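Local coordinates for Ulp1-like SUMO protease (Chaetomium thermophilum, PDB 6DG4), which probably removes SUMO from modified proteins as a cysteine protease of the C48 (Ulp1) family, this chain being its C-terminal catalytic domain, at residues V23-L35 against L44-A56. Sequence-based numbering, arbitrary orientation. Where two conformers were deposited one is given.
Sequences VEAARNANPATEL and LVRRDFEEKLLPA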
loop_
_atom_site.group_PDB
_atom_site.type_symbol
_atom_site.label_atom_id
_atom_site.label_comp_id
_atom_site.label_asym_id
_atom_site.label_seq_id
_atom_site.Cartn_x
_atom_site.Cartn_y
_atom_site.Cartn_z
ATOM N N VAL A 23 -19.982 -0.480 9.033
ATOM C CA VAL A 23 -19.082 0.661 8.930
ATOM C C VAL A 23 -19.681 1.880 9.617
ATOM O O VAL A 23 -18.986 2.599 10.349
ATOM C CB VAL A 23 -18.746 0.915 7.450
ATOM C CG1 VAL A 23 -18.069 2.244 7.273
ATOM C CG2 VAL A 23 -17.861 -0.206 6.917
ATOM N N GLU A 24 -20.973 2.143 9.387
ATOM C CA GLU A 24 -21.635 3.256 10.059
ATOM C C GLU A 24 -21.591 3.074 11.569
ATOM O O GLU A 24 -21.358 4.034 12.314
ATOM C CB GLU A 24 -23.084 3.377 9.577
ATOM C CG GLU A 24 -23.848 4.554 10.185
ATOM C CD GLU A 24 -25.297 4.613 9.732
ATOM O OE1 GLU A 24 -25.690 3.794 8.874
ATOM O OE2 GLU A 24 -26.044 5.479 10.235
ATOM N N ALA A 25 -21.807 1.843 12.042
ATOM C CA ALA A 25 -21.773 1.588 13.476
ATOM C C ALA A 25 -20.382 1.811 14.055
ATOM O O ALA A 25 -20.255 2.255 15.203
ATOM C CB ALA A 25 -22.268 0.173 13.768
ATOM N N ALA A 26 -19.334 1.543 13.269
ATOM C CA ALA A 26 -17.975 1.779 13.740
ATOM C C ALA A 26 -17.728 3.257 13.995
ATOM O O ALA A 26 -17.084 3.621 14.983
ATOM C CB ALA A 26 -16.956 1.253 12.729
ATOM N N ARG A 27 -18.205 4.129 13.117
ATOM C CA ARG A 27 -17.965 5.543 13.378
ATOM C C ARG A 27 -18.925 6.126 14.407
ATOM O O ARG A 27 -18.799 7.307 14.744
ATOM C CB ARG A 27 -17.972 6.368 12.094
ATOM C CG ARG A 27 -19.261 6.350 11.320
ATOM C CD ARG A 27 -19.258 7.487 10.299
ATOM N NE ARG A 27 -20.430 7.480 9.427
ATOM C CZ ARG A 27 -21.566 8.126 9.683
ATOM N NH1 ARG A 27 -21.703 8.838 10.795
ATOM N NH2 ARG A 27 -22.571 8.060 8.823
ATOM N N ASN A 28 -19.865 5.326 14.912
ATOM C CA ASN A 28 -20.724 5.717 16.025
ATOM C C ASN A 28 -20.476 4.854 17.259
ATOM O O ASN A 28 -21.324 4.794 18.158
ATOM C CB ASN A 28 -22.195 5.630 15.614
ATOM C CG ASN A 28 -22.579 6.692 14.614
ATOM O OD1 ASN A 28 -22.502 7.885 14.897
ATOM N ND2 ASN A 28 -23.020 6.266 13.446
ATOM N N ALA A 29 -19.317 4.207 17.329
ATOM C CA ALA A 29 -19.078 3.193 18.334
ATOM C C ALA A 29 -18.770 3.814 19.690
ATOM O O ALA A 29 -18.445 4.999 19.815
ATOM C CB ALA A 29 -17.888 2.317 17.933
ATOM N N ASN A 30 -18.893 2.987 20.715
ATOM C CA ASN A 30 -18.262 3.273 21.988
ATOM C C ASN A 30 -16.816 3.673 21.714
ATOM O O ASN A 30 -16.069 2.884 21.124
ATOM C CB ASN A 30 -18.315 1.983 22.801
ATOM C CG ASN A 30 -17.756 2.140 24.196
ATOM O OD1 ASN A 30 -16.765 2.844 24.413
ATOM N ND2 ASN A 30 -18.390 1.473 25.160
ATOM N N PRO A 31 -16.394 4.886 22.090
ATOM C CA PRO A 31 -15.057 5.353 21.680
ATOM C C PRO A 31 -13.910 4.536 22.232
ATOM O O PRO A 31 -12.790 4.661 21.721
ATOM C CB PRO A 31 -14.993 6.800 22.192
ATOM C CG PRO A 31 -16.364 7.164 22.593
ATOM C CD PRO A 31 -17.129 5.902 22.860
ATOM N N ALA A 32 -14.148 3.715 23.257
ATOM C CA ALA A 32 -13.112 2.882 23.848
ATOM C C ALA A 32 -13.036 1.483 23.248
ATOM O O ALA A 32 -12.050 0.777 23.495
ATOM C CB ALA A 32 -13.338 2.761 25.357
ATOM N N THR A 33 -14.036 1.060 22.477
ATOM C CA THR A 33 -14.003 -0.277 21.903
ATOM C C THR A 33 -12.838 -0.381 20.934
ATOM O O THR A 33 -12.692 0.451 20.032
ATOM C CB THR A 33 -15.302 -0.569 21.149
ATOM O OG1 THR A 33 -16.392 -0.626 22.070
ATOM C CG2 THR A 33 -15.211 -1.900 20.398
ATOM N N GLU A 34 -12.020 -1.411 21.109
ATOM C CA GLU A 34 -11.017 -1.752 20.107
ATOM C C GLU A 34 -11.740 -2.444 18.959
ATOM O O GLU A 34 -12.032 -3.642 19.025
ATOM C CB GLU A 34 -9.949 -2.659 20.694
ATOM C CG GLU A 34 -8.866 -2.969 19.685
ATOM C CD GLU A 34 -7.846 -3.955 20.191
ATOM O OE1 GLU A 34 -7.065 -3.587 21.091
ATOM O OE2 GLU A 34 -7.828 -5.099 19.682
ATOM N N LEU A 35 -12.025 -1.685 17.898
ATOM C CA LEU A 35 -12.833 -2.180 16.795
ATOM C C LEU A 35 -12.066 -3.139 15.896
ATOM O O LEU A 35 -12.677 -3.964 15.207
ATOM C CB LEU A 35 -13.309 -1.002 15.947
ATOM C CG LEU A 35 -14.171 0.023 16.671
ATOM C CD1 LEU A 35 -14.319 1.264 15.827
ATOM C CD2 LEU A 35 -15.536 -0.553 16.999
ATOM N N LEU A 44 -7.330 -0.133 16.387
ATOM C CA LEU A 44 -8.129 0.910 15.761
ATOM C C LEU A 44 -9.394 1.134 16.575
ATOM O O LEU A 44 -10.035 0.178 17.027
ATOM C CB LEU A 44 -8.521 0.535 14.333
ATOM C CG LEU A 44 -7.374 0.189 13.385
ATOM C CD1 LEU A 44 -7.932 -0.172 12.019
ATOM C CD2 LEU A 44 -6.386 1.346 13.259
ATOM N N VAL A 45 -9.750 2.400 16.751
ATOM C CA VAL A 45 -10.892 2.796 17.550
ATOM C C VAL A 45 -11.754 3.742 16.722
ATOM O O VAL A 45 -11.427 4.075 15.585
ATOM C CB VAL A 45 -10.480 3.444 18.888
ATOM C CG1 VAL A 45 -9.754 2.448 19.763
ATOM C CG2 VAL A 45 -9.607 4.673 18.640
ATOM N N ARG A 46 -12.866 4.171 17.319
ATOM C CA ARG A 46 -13.809 5.034 16.620
ATOM C C ARG A 46 -13.106 6.176 15.898
ATOM O O ARG A 46 -13.409 6.467 14.738
ATOM C CB ARG A 46 -14.830 5.581 17.617
ATOM C CG ARG A 46 -15.737 6.660 17.052
ATOM C CD ARG A 46 -16.750 7.113 18.084
ATOM N NE ARG A 46 -17.567 8.209 17.583
ATOM C CZ ARG A 46 -18.835 8.416 17.918
ATOM N NH1 ARG A 46 -19.454 7.598 18.763
ATOM N NH2 ARG A 46 -19.486 9.443 17.392
ATOM N N ARG A 47 -12.174 6.848 16.571
ATOM C CA ARG A 47 -11.541 8.019 15.974
ATOM C C ARG A 47 -10.894 7.699 14.630
ATOM O O ARG A 47 -10.956 8.508 13.695
ATOM C CB ARG A 47 -10.503 8.578 16.934
ATOM C CG ARG A 47 -9.819 9.803 16.428
ATOM C CD ARG A 47 -8.886 10.311 17.492
ATOM N NE ARG A 47 -8.217 11.534 17.091
ATOM C CZ ARG A 47 -7.132 11.566 16.332
ATOM N NH1 ARG A 47 -6.610 10.434 15.889
ATOM N NH2 ARG A 47 -6.574 12.727 16.020
ATOM N N ASP A 48 -10.250 6.538 14.513
ATOM C CA ASP A 48 -9.597 6.190 13.254
ATOM C C ASP A 48 -10.596 6.161 12.104
ATOM O O ASP A 48 -10.289 6.601 10.990
ATOM C CB ASP A 48 -8.895 4.842 13.394
ATOM C CG ASP A 48 -7.789 4.871 14.426
ATOM O OD1 ASP A 48 -6.743 5.496 14.170
ATOM O OD2 ASP A 48 -7.972 4.282 15.506
ATOM N N PHE A 49 -11.799 5.648 12.360
ATOM C CA PHE A 49 -12.820 5.538 11.325
ATOM C C PHE A 49 -13.559 6.855 11.137
ATOM O O PHE A 49 -13.702 7.343 10.009
ATOM C CB PHE A 49 -13.794 4.415 11.706
ATOM C CG PHE A 49 -13.167 3.049 11.679
ATOM C CD1 PHE A 49 -13.158 2.303 10.512
ATOM C CD2 PHE A 49 -12.553 2.527 12.805
ATOM C CE1 PHE A 49 -12.568 1.061 10.475
ATOM C CE2 PHE A 49 -11.951 1.287 12.767
ATOM C CZ PHE A 49 -11.960 0.555 11.600
ATOM N N GLU A 50 -14.024 7.450 12.238
ATOM C CA GLU A 50 -14.905 8.607 12.152
ATOM C C GLU A 50 -14.167 9.846 11.663
ATOM O O GLU A 50 -14.733 10.657 10.924
ATOM C CB GLU A 50 -15.525 8.876 13.521
ATOM C CG GLU A 50 -16.477 10.046 13.544
ATOM C CD GLU A 50 -17.116 10.232 14.889
ATOM O OE1 GLU A 50 -16.406 10.082 15.911
ATOM O OE2 GLU A 50 -18.332 10.515 14.920
ATOM N N GLU A 51 -12.913 10.024 12.076
ATOM C CA GLU A 51 -12.192 11.247 11.768
ATOM C C GLU A 51 -11.066 11.066 10.767
ATOM O O GLU A 51 -10.715 12.032 10.083
ATOM C CB GLU A 51 -11.613 11.859 13.054
ATOM C CG GLU A 51 -12.683 12.254 14.066
ATOM C CD GLU A 51 -12.106 12.872 15.316
ATOM O OE1 GLU A 51 -11.335 13.841 15.196
ATOM O OE2 GLU A 51 -12.414 12.386 16.422
ATOM N N LYS A 52 -10.519 9.853 10.638
ATOM C CA LYS A 52 -9.294 9.636 9.875
ATOM C C LYS A 52 -9.473 8.664 8.711
ATOM O O LYS A 52 -8.481 8.181 8.157
ATOM C CB LYS A 52 -8.170 9.171 10.805
ATOM C CG LYS A 52 -7.931 10.088 12.004
ATOM C CD LYS A 52 -7.502 11.488 11.574
ATOM C CE LYS A 52 -7.276 12.403 12.774
ATOM N NZ LYS A 52 -6.770 13.739 12.371
ATOM N N LEU A 53 -10.712 8.393 8.298
ATOM C CA LEU A 53 -10.944 7.509 7.161
ATOM C C LEU A 53 -12.261 7.795 6.450
ATOM O O LEU A 53 -12.272 8.073 5.247
ATOM C CB LEU A 53 -10.889 6.040 7.599
ATOM C CG LEU A 53 -11.208 4.998 6.522
ATOM C CD1 LEU A 53 -10.379 5.163 5.253
ATOM C CD2 LEU A 53 -11.004 3.600 7.091
ATOM N N LEU A 54 -13.373 7.730 7.168
ATOM C CA LEU A 54 -14.666 7.675 6.500
ATOM C C LEU A 54 -15.149 8.974 5.863
ATOM O O LEU A 54 -15.748 8.921 4.783
ATOM C CB LEU A 54 -15.738 7.132 7.450
ATOM C CG LEU A 54 -15.601 5.638 7.726
ATOM C CD1 LEU A 54 -16.529 5.236 8.866
ATOM C CD2 LEU A 54 -15.883 4.824 6.469
ATOM N N PRO A 55 -14.964 10.145 6.470
ATOM C CA PRO A 55 -15.415 11.370 5.795
ATOM C C PRO A 55 -14.727 11.515 4.447
ATOM O O PRO A 55 -13.527 11.273 4.313
ATOM C CB PRO A 55 -15.017 12.490 6.761
ATOM C CG PRO A 55 -14.904 11.821 8.092
ATOM C CD PRO A 55 -14.379 10.436 7.791
ATOM N N ALA A 56 -15.507 11.912 3.441
ATOM C CA ALA A 56 -14.991 11.997 2.082
ATOM C C ALA A 56 -13.863 13.010 1.948
ATOM O O ALA A 56 -13.104 12.942 0.974
ATOM C CB ALA A 56 -16.127 12.356 1.124
HETATM O O HOH W 1 -22.200 8.664 17.922
HETATM O O HOH W 2 -14.087 2.602 19.317
HETATM O O HOH W 3 -12.124 6.740 19.615
#
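One face of the R46 guanidinium lies against the backbone of R27 and N28, R27 O 3.1 Å above its plane and N28 CA over the same face, both offset toward the rim; A29 O and E50 OE1 sit at its edge, in plane. R46 NH1 donates to A29 O (3.0 Å, 164°). R46 grips E50 side-on, R46 NE to E50 OE1 (2.8 Å, from above the carboxylate plane) and R46 NH2 to E50 OE2 on its syn side, a salt bridge that fixes the group's rotation. The extended R46 chain, its CG anti to the backbone N (chi1 171°), brings the guanidinium across to A29. A lysine in its place would probably lose the paired grip on E50 and could hardly serve A29 O at the same time. The F49 ring takes A26 CB over one face, while L35 CD1 approaches F49 CD2 obliquely at 3.7 Å. V23 CG1 presses tightly on L54 CD2 (3.5 Å). One water joins N30 O and T33 O to R46 N. L35 N donates to L44 O (2.9 Å) at the open end of the antiparallel hairpin 36-37/43-44. Helices 23-27 and 46-50 cross at -121°, their axes 8.8 Å apart, and helix 228-241 packs on F49 and L54 through A236.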